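Local coordinates for protein CDP-4-keto-6-deoxy-D-glucose-3-dehydrase (Yersinia pseudotuberculosis, PDB 3BB8) that probably uses pyridoxal 5'-phosphate to remove the 3-hydroxyl of CDP-4-keto-6-deoxy-D-glucose, a step toward the dideoxy sugars of lipopolysaccharide, at residues A[66-71]-A[243-248]; A[89-94]-A[285-290]; A[49-54]-A[60-65]. The protein carries 1 engineered substitution. All coordinates share one frame; numbering follows the deposited sequence.

Contact 1: A[66-71]-A[243-248]; sequences AFEKKL and SFRDWG. With PLP (pyridoxal-5'-phosphate), chain E.
Glu68 and Arg245 reach for each other from opposite directions, and their flat ends lie nearly coplanar, the carboxylate and guanidinium planes 13° apart. Glu68 OE2 stands at the edge of the guanidinium, but its distance of 4.0 Å from Arg245 NH1 makes this a long salt bridge, an attraction between charges rather than a tight pairing. The two atoms have a nearer common partner in Thr82, whose backbone N-H is bound by Glu68 OE2 and whose carbonyl oxygen receives Arg245 NH1. Long, charged chains suit this place because they can span the distance between two well-separated helices.

The other side of the guanidinium is engaged by the next residue. A bend at chi3 of Arg245 (66°) turns NE toward Asp246, and NE donates to Asp246 OD1 at 2.9 Å along an almost straight 170° line, meeting the syn side of the carboxylate. Arg245 NH2 adds a weak bond to Asp246 OD2 at 3.5 Å. The bonds to Asp246 and to Thr82 O restrict rotation of the buried guanidinium, and the two acids probably favour its positive charge.

Beyond Asp246, where the helical path ends, Trp247 presents the edge of its indole to the cofactor phosphate. Its NE1 donates to PLP O2P at 3.0 Å and more weakly to PLP O3P at 3.4 Å. Tryptophan suits the spot by combining a single donor with a broad ring, which meets Phe120 and Tyr217 of the second subunit. That subunit also supplies Ser87, Asp194 and Ser215 to this cofactor, so the site is shared between chains.

In the fold, strand 79-83 mediates between helix 62-75 and helix 235-245, Glu68 touching its Val80 and Arg245 its Leu81, while Phe244 packs on helix 86-96.

Contact 2: A[89-94]-A[285-290]; sequences ANLLAL and LGYNLK. With PLP (pyridoxal-5'-phosphate), chain E.
Leu91 projects from helix 86-96 onto the ring of Tyr287 and the methyl end of Leu289. From CB, which points toward the loop, its chain runs to a CG placed trans to the main-chain nitrogen (chi1 179°), and there it forks. The CD1 branch reaches the phenolic end, lying 4.1 Å from Tyr287 OH. The CD2 branch settles over one face of the ring, nearer its rim than its middle: Leu91 CD2 is 3.9 Å from Tyr287 CZ, and its line to the ring centroid runs 22° off the normal, a CH-pi contact. The same methyl also approaches Leu289 CD1 at 4.2 Å.

In this aspartate aminotransferase fold, helix 86-96 starts at the cofactor-binding residues Gly86 and Ser87, and the loop packed against it also faces the second subunit. There, Ser85 of that subunit binds the carbonyl of Asn288, and Leu289 packs on Leu289 of the second subunit.

The next residue, Leu92, slides past Leu289 in the opposite direction. Leu92 CD2 lies 3.9 Å from Leu289 CD1, with Leu92 CG almost as near. Branched leucines suit this buried, largely apolar seam: Leu91 uses both its methyls, Leu289 CD1 meets CD2 of both Leu91 and Leu92, and Leu92 also packs on Ile241 and Phe244 of helix 235-245.

Contact 3: A[49-54]-A[60-65]; sequences MVEASL and TGRFND
Phe63 gives up the most surface here, laying the CE1 and CZ corner of its ring against Glu51 and Ala52 of helix 43-55. With CG opposite the carbonyl carbon (chi1 -66°), the ring extends toward that helix. Phe63 CZ comes within 3.5 Å of Glu51 CB, and Phe63 CE1 lies 3.6 Å from Ala52 CB. The alanine suits its place because a single methyl lets the aromatic ring approach so closely that Phe63 CE1 also lies 3.6 Å from Ala52 N.

Glu51, nearly as well covered, plays two parts. Its CB belongs to the apolar patch, while its chain, bent at chi2, carries the carboxylate on to Arg62. There Glu51 OE1 and Arg62 NH2 form a salt bridge of 2.9 Å. The side chains cross at about a right angle and their flat groups stand 83° apart; the accompanying hydrogen bond is weak, with an N-H...O angle of only 117°.

Arg62 arrives by a chain extended from CG to NE, and one face of its guanidinium rests over Phe63 CZ. Its NH1 has a salt bridge to Asp55, the last residue of helix 43-55. Behind this pair of consecutive helices lies helix 293-323, where Ala296 and Ala297 receive Phe63 and Ala52, and Asp293 accepts the backbone N-H groups of Gly61, Phe63 and Asn64.

The chemistry divides accordingly: a mainly hydrocarbon patch round Phe63 gives close, directionless packing, whereas the salt bridge at its more exposed margin probably owes more to charge attraction than to a well-directed bond.

Overall arrangement
Along the chain, contact 3 joins helix 43-55 to the start of helix 62-75, and contact 1 takes up that helix immediately afterwards, their centres 14 Å apart. Contact 2 begins later, on helix 86-96, and its segments alternate with those of contact 1. These two lie 11 Å apart and touch: 243-248 and 285-290 run side by side, with probable backbone hydrogen bonds between Phe244 and Tyr287 and between Trp247 and Tyr287. Both reach the same cofactor, bound mainly by the second subunit. Contact 3, about 22 Å from contact 2 between centres, is remote from the cofactor but also borders that subunit, so all three lie in the dimer-facing part of the fold.

Contact 1: A[66-71]-A[243-248]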
loop_
_atom_site.group_PDB
_atom_site.type_symbol
_atom_site.label_atom_id
_atom_site.label_comp_id
_atom_site.label_asym_id
_atom_site.label_seq_id
_atom_site.Cartn_x
_atom_site.Cartn_y
_atom_site.Cartn_z
ATOM N N ALA A 66 10.036 -10.434 -13.508
ATOM C CA ALA A 66 11.139 -9.884 -14.291
ATOM C C ALA A 66 11.770 -8.684 -13.577
ATOM O O ALA A 66 12.996 -8.571 -13.491
ATOM C CB ALA A 66 10.640 -9.471 -15.678
ATOM N N PHE A 67 10.925 -7.797 -13.055
ATOM C CA PHE A 67 11.411 -6.615 -12.357
ATOM C C PHE A 67 12.214 -6.955 -11.116
ATOM O O PHE A 67 13.325 -6.459 -10.942
ATOM C CB PHE A 67 10.251 -5.683 -11.969
ATOM C CG PHE A 67 10.699 -4.448 -11.227
ATOM C CD1 PHE A 67 10.831 -4.460 -9.838
ATOM C CD2 PHE A 67 11.088 -3.306 -11.925
ATOM C CE1 PHE A 67 11.349 -3.359 -9.154
ATOM C CE2 PHE A 67 11.609 -2.199 -11.248
ATOM C CZ PHE A 67 11.740 -2.228 -9.860
ATOM N N GLU A 68 11.663 -7.805 -10.253
ATOM C CA GLU A 68 12.365 -8.156 -9.023
ATOM C C GLU A 68 13.690 -8.817 -9.338
ATOM O O GLU A 68 14.670 -8.666 -8.596
ATOM C CB GLU A 68 11.511 -9.078 -8.148
ATOM C CG GLU A 68 10.201 -8.447 -7.686
ATOM C CD GLU A 68 9.383 -9.367 -6.787
ATOM O OE1 GLU A 68 9.341 -10.590 -7.056
ATOM O OE2 GLU A 68 8.771 -8.864 -5.822
ATOM N N LYS A 69 13.714 -9.540 -10.454
ATOM C CA LYS A 69 14.919 -10.233 -10.888
ATOM C C LYS A 69 15.974 -9.250 -11.374
ATOM O O LYS A 69 17.104 -9.264 -10.898
ATOM C CB LYS A 69 14.591 -11.218 -12.013
ATOM C CG LYS A 69 15.782 -12.046 -12.488
ATOM C CD LYS A 69 15.425 -12.836 -13.742
ATOM C CE LYS A 69 16.574 -13.720 -14.211
ATOM N NZ LYS A 69 16.235 -14.373 -15.505
ATOM N N LYS A 70 15.604 -8.392 -12.317
ATOM C CA LYS A 70 16.569 -7.436 -12.850
ATOM C C LYS A 70 17.079 -6.441 -11.805
ATOM O O LYS A 70 18.229 -6.012 -11.872
ATOM C CB LYS A 70 15.984 -6.675 -14.046
ATOM C CG LYS A 70 17.073 -6.014 -14.902
ATOM C CD LYS A 70 16.518 -5.069 -15.967
ATOM C CE LYS A 70 15.758 -5.797 -17.063
ATOM N NZ LYS A 70 15.190 -4.840 -18.061
ATOM N N LEU A 71 16.232 -6.070 -10.844
ATOM C CA LEU A 71 16.657 -5.130 -9.812
ATOM C C LEU A 71 17.648 -5.835 -8.903
ATOM O O LEU A 71 18.653 -5.253 -8.492
ATOM C CB LEU A 71 15.464 -4.620 -8.987
ATOM C CG LEU A 71 15.827 -3.616 -7.878
ATOM C CD1 LEU A 71 16.451 -2.363 -8.505
ATOM C CD2 LEU A 71 14.587 -3.246 -7.058
ATOM N N SER A 243 5.683 -12.356 4.133
ATOM C CA SER A 243 4.542 -12.741 4.953
ATOM C C SER A 243 3.785 -11.490 5.410
ATOM O O SER A 243 2.555 -11.424 5.318
ATOM C CB SER A 243 5.019 -13.535 6.167
ATOM O OG SER A 243 3.941 -13.840 7.034
ATOM N N PHE A 244 4.522 -10.503 5.905
ATOM C CA PHE A 244 3.914 -9.257 6.359
ATOM C C PHE A 244 3.228 -8.535 5.193
ATOM O O PHE A 244 2.152 -7.951 5.347
ATOM C CB PHE A 244 4.975 -8.358 6.970
ATOM C CG PHE A 244 5.249 -8.637 8.418
ATOM C CD1 PHE A 244 4.283 -8.374 9.386
ATOM C CD2 PHE A 244 6.492 -9.123 8.825
ATOM C CE1 PHE A 244 4.546 -8.586 10.744
ATOM C CE2 PHE A 244 6.766 -9.337 10.182
ATOM C CZ PHE A 244 5.790 -9.067 11.141
ATOM N N ARG A 245 3.846 -8.595 4.020
ATOM C CA ARG A 245 3.274 -7.949 2.857
ATOM C C ARG A 245 2.024 -8.690 2.406
ATOM O O ARG A 245 1.046 -8.079 1.992
ATOM C CB ARG A 245 4.279 -7.904 1.694
ATOM C CG ARG A 245 3.739 -7.134 0.490
ATOM C CD ARG A 245 4.550 -7.377 -0.782
ATOM N NE ARG A 245 4.463 -8.756 -1.252
ATOM C CZ ARG A 245 5.250 -9.279 -2.196
ATOM N NH1 ARG A 245 6.191 -8.539 -2.785
ATOM N NH2 ARG A 245 5.106 -10.549 -2.544
ATOM N N ASP A 246 2.061 -10.012 2.501
ATOM C CA ASP A 246 0.941 -10.824 2.065
ATOM C C ASP A 246 -0.041 -11.315 3.143
ATOM O O ASP A 246 -0.205 -12.515 3.348
ATOM C CB ASP A 246 1.473 -12.011 1.251
ATOM C CG ASP A 246 2.388 -11.581 0.101
ATOM O OD1 ASP A 246 2.320 -10.412 -0.343
ATOM O OD2 ASP A 246 3.176 -12.424 -0.377
ATOM N N TRP A 247 -0.705 -10.371 3.807
ATOM C CA TRP A 247 -1.712 -10.639 4.834
ATOM C C TRP A 247 -1.180 -11.318 6.082
ATOM O O TRP A 247 -1.949 -11.764 6.941
ATOM C CB TRP A 247 -2.865 -11.474 4.251
ATOM C CG TRP A 247 -3.557 -10.874 3.040
ATOM C CD1 TRP A 247 -4.445 -9.827 3.029
ATOM C CD2 TRP A 247 -3.408 -11.286 1.668
ATOM N NE1 TRP A 247 -4.855 -9.567 1.734
ATOM C CE2 TRP A 247 -4.234 -10.444 0.883
ATOM C CE3 TRP A 247 -2.659 -12.283 1.029
ATOM C CZ2 TRP A 247 -4.329 -10.572 -0.513
ATOM C CZ3 TRP A 247 -2.756 -12.415 -0.372
ATOM C CH2 TRP A 247 -3.587 -11.559 -1.123
ATOM N N GLY A 248 0.140 -11.375 6.198
ATOM C CA GLY A 248 0.742 -12.026 7.344
ATOM C C GLY A 248 0.586 -13.537 7.276
ATOM O O GLY A 248 0.716 -14.225 8.290
HETATM N N1 PLP E . -11.567 -7.852 4.942
HETATM C C2 PLP E . -12.266 -8.886 4.349
HETATM C C2A PLP E . -13.470 -9.455 5.104
HETATM C C3 PLP E . -11.850 -9.375 3.073
HETATM O O3 PLP E . -12.496 -10.388 2.453
HETATM C C4 PLP E . -10.693 -8.779 2.402
HETATM C C4A PLP E . -10.303 -9.326 1.004
HETATM C C5 PLP E . -10.007 -7.724 3.071
HETATM C C6 PLP E . -10.485 -7.281 4.363
HETATM C C5A PLP E . -8.802 -6.975 2.580
HETATM O O4P PLP E . -8.716 -6.856 1.230
HETATM P P PLP E . -7.387 -7.062 0.366
HETATM O O1P PLP E . -7.612 -6.343 -0.928
HETATM O O2P PLP E . -7.270 -8.687 0.163
HETATM O O3P PLP E . -6.160 -6.521 1.138
#

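Contact 2: A[89-94]-A[285-290]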
loop_
_atom_site.group_PDB
_atom_site.type_symbol
_atom_site.label_atom_id
_atom_site.label_comp_id
_atom_site.label_asym_id
_atom_site.label_seq_id
_atom_site.Cartn_x
_atom_site.Cartn_y
_atom_site.Cartn_z
ATOM N N ALA A 89 7.764 0.212 1.844
ATOM C CA ALA A 89 8.973 -0.595 1.923
ATOM C C ALA A 89 9.598 -0.391 3.299
ATOM O O ALA A 89 9.924 -1.365 3.988
ATOM C CB ALA A 89 9.960 -0.202 0.820
ATOM N N ASN A 90 9.752 0.870 3.707
ATOM C CA ASN A 90 10.320 1.173 5.024
ATOM C C ASN A 90 9.480 0.503 6.113
ATOM O O ASN A 90 10.027 -0.065 7.063
ATOM C CB ASN A 90 10.370 2.685 5.278
ATOM C CG ASN A 90 11.527 3.371 4.551
ATOM O OD1 ASN A 90 11.558 4.593 4.417
ATOM N ND2 ASN A 90 12.480 2.587 4.091
ATOM N N LEU A 91 8.157 0.567 5.981
ATOM C CA LEU A 91 7.256 -0.044 6.966
ATOM C C LEU A 91 7.495 -1.547 7.110
ATOM O O LEU A 91 7.596 -2.057 8.226
ATOM C CB LEU A 91 5.794 0.188 6.579
ATOM C CG LEU A 91 4.763 -0.435 7.531
ATOM C CD1 LEU A 91 4.950 0.121 8.935
ATOM C CD2 LEU A 91 3.357 -0.147 7.027
ATOM N N LEU A 92 7.599 -2.244 5.977
ATOM C CA LEU A 92 7.826 -3.695 5.959
ATOM C C LEU A 92 9.214 -4.089 6.502
ATOM O O LEU A 92 9.352 -5.088 7.209
ATOM C CB LEU A 92 7.650 -4.231 4.527
ATOM C CG LEU A 92 6.211 -4.271 3.982
ATOM C CD1 LEU A 92 6.215 -4.640 2.507
ATOM C CD2 LEU A 92 5.401 -5.299 4.777
ATOM N N ALA A 93 10.231 -3.298 6.170
ATOM C CA ALA A 93 11.601 -3.551 6.617
ATOM C C ALA A 93 11.710 -3.542 8.142
ATOM O O ALA A 93 12.251 -4.473 8.736
ATOM C CB ALA A 93 12.543 -2.505 6.017
ATOM N N LEU A 94 11.177 -2.500 8.773
ATOM C CA LEU A 94 11.224 -2.369 10.231
ATOM C C LEU A 94 10.286 -3.349 10.935
ATOM O O LEU A 94 10.638 -3.915 11.967
ATOM C CB LEU A 94 10.865 -0.934 10.634
ATOM C CG LEU A 94 11.108 -0.375 12.041
ATOM C CD1 LEU A 94 10.141 -0.991 13.057
ATOM C CD2 LEU A 94 12.552 -0.619 12.429
ATOM N N LEU A 285 1.361 -10.480 12.063
ATOM C CA LEU A 285 0.402 -9.378 12.112
ATOM C C LEU A 285 0.684 -8.638 10.800
ATOM O O LEU A 285 1.475 -7.685 10.754
ATOM C CB LEU A 285 0.722 -8.486 13.314
ATOM C CG LEU A 285 -0.224 -7.341 13.660
ATOM C CD1 LEU A 285 -1.607 -7.894 13.963
ATOM C CD2 LEU A 285 0.330 -6.582 14.868
ATOM N N GLY A 286 0.039 -9.086 9.729
ATOM C CA GLY A 286 0.298 -8.507 8.428
ATOM C C GLY A 286 -0.592 -7.418 7.871
ATOM O O GLY A 286 -1.535 -6.940 8.510
ATOM N N TYR A 287 -0.242 -7.039 6.646
ATOM C CA TYR A 287 -0.913 -6.008 5.858
ATOM C C TYR A 287 -1.151 -6.637 4.501
ATOM O O TYR A 287 -1.046 -7.842 4.335
ATOM C CB TYR A 287 0.024 -4.816 5.609
ATOM C CG TYR A 287 0.557 -4.131 6.835
ATOM C CD1 TYR A 287 1.731 -4.564 7.447
ATOM C CD2 TYR A 287 -0.127 -3.055 7.397
ATOM C CE1 TYR A 287 2.210 -3.937 8.599
ATOM C CE2 TYR A 287 0.334 -2.430 8.533
ATOM C CZ TYR A 287 1.500 -2.872 9.134
ATOM O OH TYR A 287 1.929 -2.248 10.275
ATOM N N ASN A 288 -1.498 -5.795 3.541
ATOM C CA ASN A 288 -1.639 -6.202 2.151
ATOM C C ASN A 288 -1.053 -5.014 1.417
ATOM O O ASN A 288 -1.767 -4.117 0.949
ATOM C CB ASN A 288 -3.077 -6.400 1.710
ATOM C CG ASN A 288 -3.171 -6.812 0.242
ATOM O OD1 ASN A 288 -4.263 -7.001 -0.294
ATOM N ND2 ASN A 288 -2.020 -6.946 -0.415
ATOM N N LEU A 289 0.266 -5.011 1.339
ATOM C CA LEU A 289 0.997 -4.049 0.537
ATOM C C LEU A 289 1.655 -4.532 -0.753
ATOM O O LEU A 289 2.875 -4.443 -0.908
ATOM C CB LEU A 289 2.045 -3.497 1.506
ATOM C CG LEU A 289 1.461 -2.901 2.798
ATOM C CD1 LEU A 289 2.553 -2.768 3.856
ATOM C CD2 LEU A 289 0.828 -1.553 2.502
ATOM N N LYS A 290 0.848 -5.051 -1.675
ATOM C CA LYS A 290 1.371 -5.513 -2.967
ATOM C C LYS A 290 0.932 -4.572 -4.089
ATOM O O LYS A 290 0.013 -3.763 -3.914
ATOM C CB LYS A 290 0.886 -6.931 -3.300
ATOM C CG LYS A 290 1.241 -7.981 -2.265
ATOM C CD LYS A 290 0.921 -9.394 -2.750
ATOM C CE LYS A 290 -0.184 -10.054 -1.923
ATOM N NZ LYS A 290 -1.515 -9.380 -2.042
HETATM N N1 PLP E . -11.567 -7.852 4.942
HETATM C C2 PLP E . -12.266 -8.886 4.349
HETATM C C2A PLP E . -13.470 -9.455 5.104
HETATM C C3 PLP E . -11.850 -9.375 3.073
HETATM O O3 PLP E . -12.496 -10.388 2.453
HETATM C C4 PLP E . -10.693 -8.779 2.402
HETATM C C4A PLP E . -10.303 -9.326 1.004
HETATM C C5 PLP E . -10.007 -7.724 3.071
HETATM C C6 PLP E . -10.485 -7.281 4.363
HETATM C C5A PLP E . -8.802 -6.975 2.580
HETATM O O4P PLP E . -8.716 -6.856 1.230
HETATM P P PLP E . -7.387 -7.062 0.366
HETATM O O1P PLP E . -7.612 -6.343 -0.928
HETATM O O2P PLP E . -7.270 -8.687 0.163
HETATM O O3P PLP E . -6.160 -6.521 1.138
#

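Contact 3: A[49-54]-A[60-65]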
loop_
_atom_site.group_PDB
_atom_site.type_symbol
_atom_site.label_atom_id
_atom_site.label_comp_id
_atom_site.label_asym_id
_atom_site.label_seq_id
_atom_site.Cartn_x
_atom_site.Cartn_y
_atom_site.Cartn_z
ATOM N N MET A 49 3.399 -1.360 -20.209
ATOM C CA MET A 49 2.172 -1.176 -19.446
ATOM C C MET A 49 0.974 -1.661 -20.255
ATOM O O MET A 49 -0.008 -2.153 -19.696
ATOM C CB MET A 49 1.983 0.288 -19.050
ATOM C CG MET A 49 2.961 0.747 -17.991
ATOM S SD MET A 49 2.457 2.303 -17.266
ATOM C CE MET A 49 2.947 3.445 -18.581
ATOM N N VAL A 50 1.058 -1.519 -21.572
ATOM C CA VAL A 50 -0.021 -1.974 -22.437
ATOM C C VAL A 50 -0.011 -3.497 -22.453
ATOM O O VAL A 50 -1.067 -4.129 -22.400
ATOM C CB VAL A 50 0.131 -1.420 -23.872
ATOM C CG1 VAL A 50 -0.755 -2.194 -24.838
ATOM C CG2 VAL A 50 -0.279 0.048 -23.891
ATOM N N GLU A 51 1.181 -4.083 -22.511
ATOM C CA GLU A 51 1.295 -5.536 -22.506
ATOM C C GLU A 51 0.632 -6.093 -21.258
ATOM O O GLU A 51 -0.222 -6.981 -21.341
ATOM C CB GLU A 51 2.757 -5.972 -22.542
ATOM C CG GLU A 51 3.336 -6.006 -23.936
ATOM C CD GLU A 51 4.148 -7.263 -24.187
ATOM O OE1 GLU A 51 5.258 -7.390 -23.615
ATOM O OE2 GLU A 51 3.663 -8.130 -24.949
ATOM N N ALA A 52 1.026 -5.560 -20.102
ATOM C CA ALA A 52 0.471 -5.986 -18.826
ATOM C C ALA A 52 -1.042 -5.779 -18.817
ATOM O O ALA A 52 -1.789 -6.623 -18.330
ATOM C CB ALA A 52 1.120 -5.206 -17.692
ATOM N N SER A 53 -1.496 -4.658 -19.362
ATOM C CA SER A 53 -2.925 -4.378 -19.399
ATOM C C SER A 53 -3.634 -5.461 -20.204
ATOM O O SER A 53 -4.696 -5.946 -19.816
ATOM C CB SER A 53 -3.196 -3.013 -20.041
ATOM O OG SER A 53 -2.584 -1.963 -19.312
ATOM N N LEU A 54 -3.036 -5.838 -21.328
ATOM C CA LEU A 54 -3.619 -6.854 -22.188
ATOM C C LEU A 54 -3.595 -8.234 -21.539
ATOM O O LEU A 54 -4.522 -9.024 -21.729
ATOM C CB LEU A 54 -2.888 -6.878 -23.537
ATOM C CG LEU A 54 -3.012 -5.595 -24.370
ATOM C CD1 LEU A 54 -2.244 -5.758 -25.659
ATOM C CD2 LEU A 54 -4.478 -5.288 -24.660
ATOM N N THR A 60 0.441 -9.144 -9.401
ATOM C CA THR A 60 1.827 -9.344 -9.808
ATOM C C THR A 60 2.030 -10.686 -10.509
ATOM O O THR A 60 1.409 -11.695 -10.164
ATOM C CB THR A 60 2.814 -9.262 -8.616
ATOM O OG1 THR A 60 2.349 -10.083 -7.538
ATOM C CG2 THR A 60 2.968 -7.826 -8.151
ATOM N N GLY A 61 2.909 -10.696 -11.499
ATOM C CA GLY A 61 3.164 -11.930 -12.210
ATOM C C GLY A 61 4.378 -11.849 -13.101
ATOM O O GLY A 61 5.493 -11.596 -12.641
ATOM N N ARG A 62 4.142 -12.077 -14.385
ATOM C CA ARG A 62 5.168 -12.053 -15.419
ATOM C C ARG A 62 6.122 -10.870 -15.261
ATOM O O ARG A 62 7.323 -11.053 -15.046
ATOM C CB ARG A 62 4.460 -12.022 -16.775
ATOM C CG ARG A 62 5.291 -11.725 -17.992
ATOM C CD ARG A 62 4.337 -11.536 -19.174
ATOM N NE ARG A 62 5.016 -11.060 -20.374
ATOM C CZ ARG A 62 4.403 -10.433 -21.373
ATOM N NH1 ARG A 62 3.093 -10.204 -21.317
ATOM N NH2 ARG A 62 5.100 -10.027 -22.428
ATOM N N PHE A 63 5.592 -9.657 -15.346
ATOM C CA PHE A 63 6.434 -8.474 -15.213
ATOM C C PHE A 63 7.047 -8.276 -13.829
ATOM O O PHE A 63 8.230 -7.922 -13.720
ATOM C CB PHE A 63 5.660 -7.224 -15.612
ATOM C CG PHE A 63 5.291 -7.189 -17.057
ATOM C CD1 PHE A 63 4.017 -7.568 -17.475
ATOM C CD2 PHE A 63 6.222 -6.785 -18.011
ATOM C CE1 PHE A 63 3.677 -7.544 -18.818
ATOM C CE2 PHE A 63 5.894 -6.758 -19.356
ATOM C CZ PHE A 63 4.619 -7.137 -19.764
ATOM N N ASN A 64 6.263 -8.503 -12.775
ATOM C CA ASN A 64 6.788 -8.327 -11.430
ATOM C C ASN A 64 7.956 -9.266 -11.187
ATOM O O ASN A 64 8.905 -8.907 -10.488
ATOM C CB ASN A 64 5.713 -8.569 -10.370
ATOM C CG ASN A 64 6.200 -8.233 -8.961
ATOM O OD1 ASN A 64 6.426 -7.065 -8.636
ATOM N ND2 ASN A 64 6.378 -9.259 -8.126
ATOM N N ASP A 65 7.888 -10.470 -11.756
ATOM C CA ASP A 65 8.971 -11.445 -11.595
ATOM C C ASP A 65 10.216 -10.917 -12.285
ATOM O O ASP A 65 11.313 -10.956 -11.726
ATOM C CB ASP A 65 8.613 -12.801 -12.216
ATOM C CG ASP A 65 7.507 -13.515 -11.473
ATOM O OD1 ASP A 65 7.466 -13.419 -10.224
ATOM O OD2 ASP A 65 6.685 -14.186 -12.137
#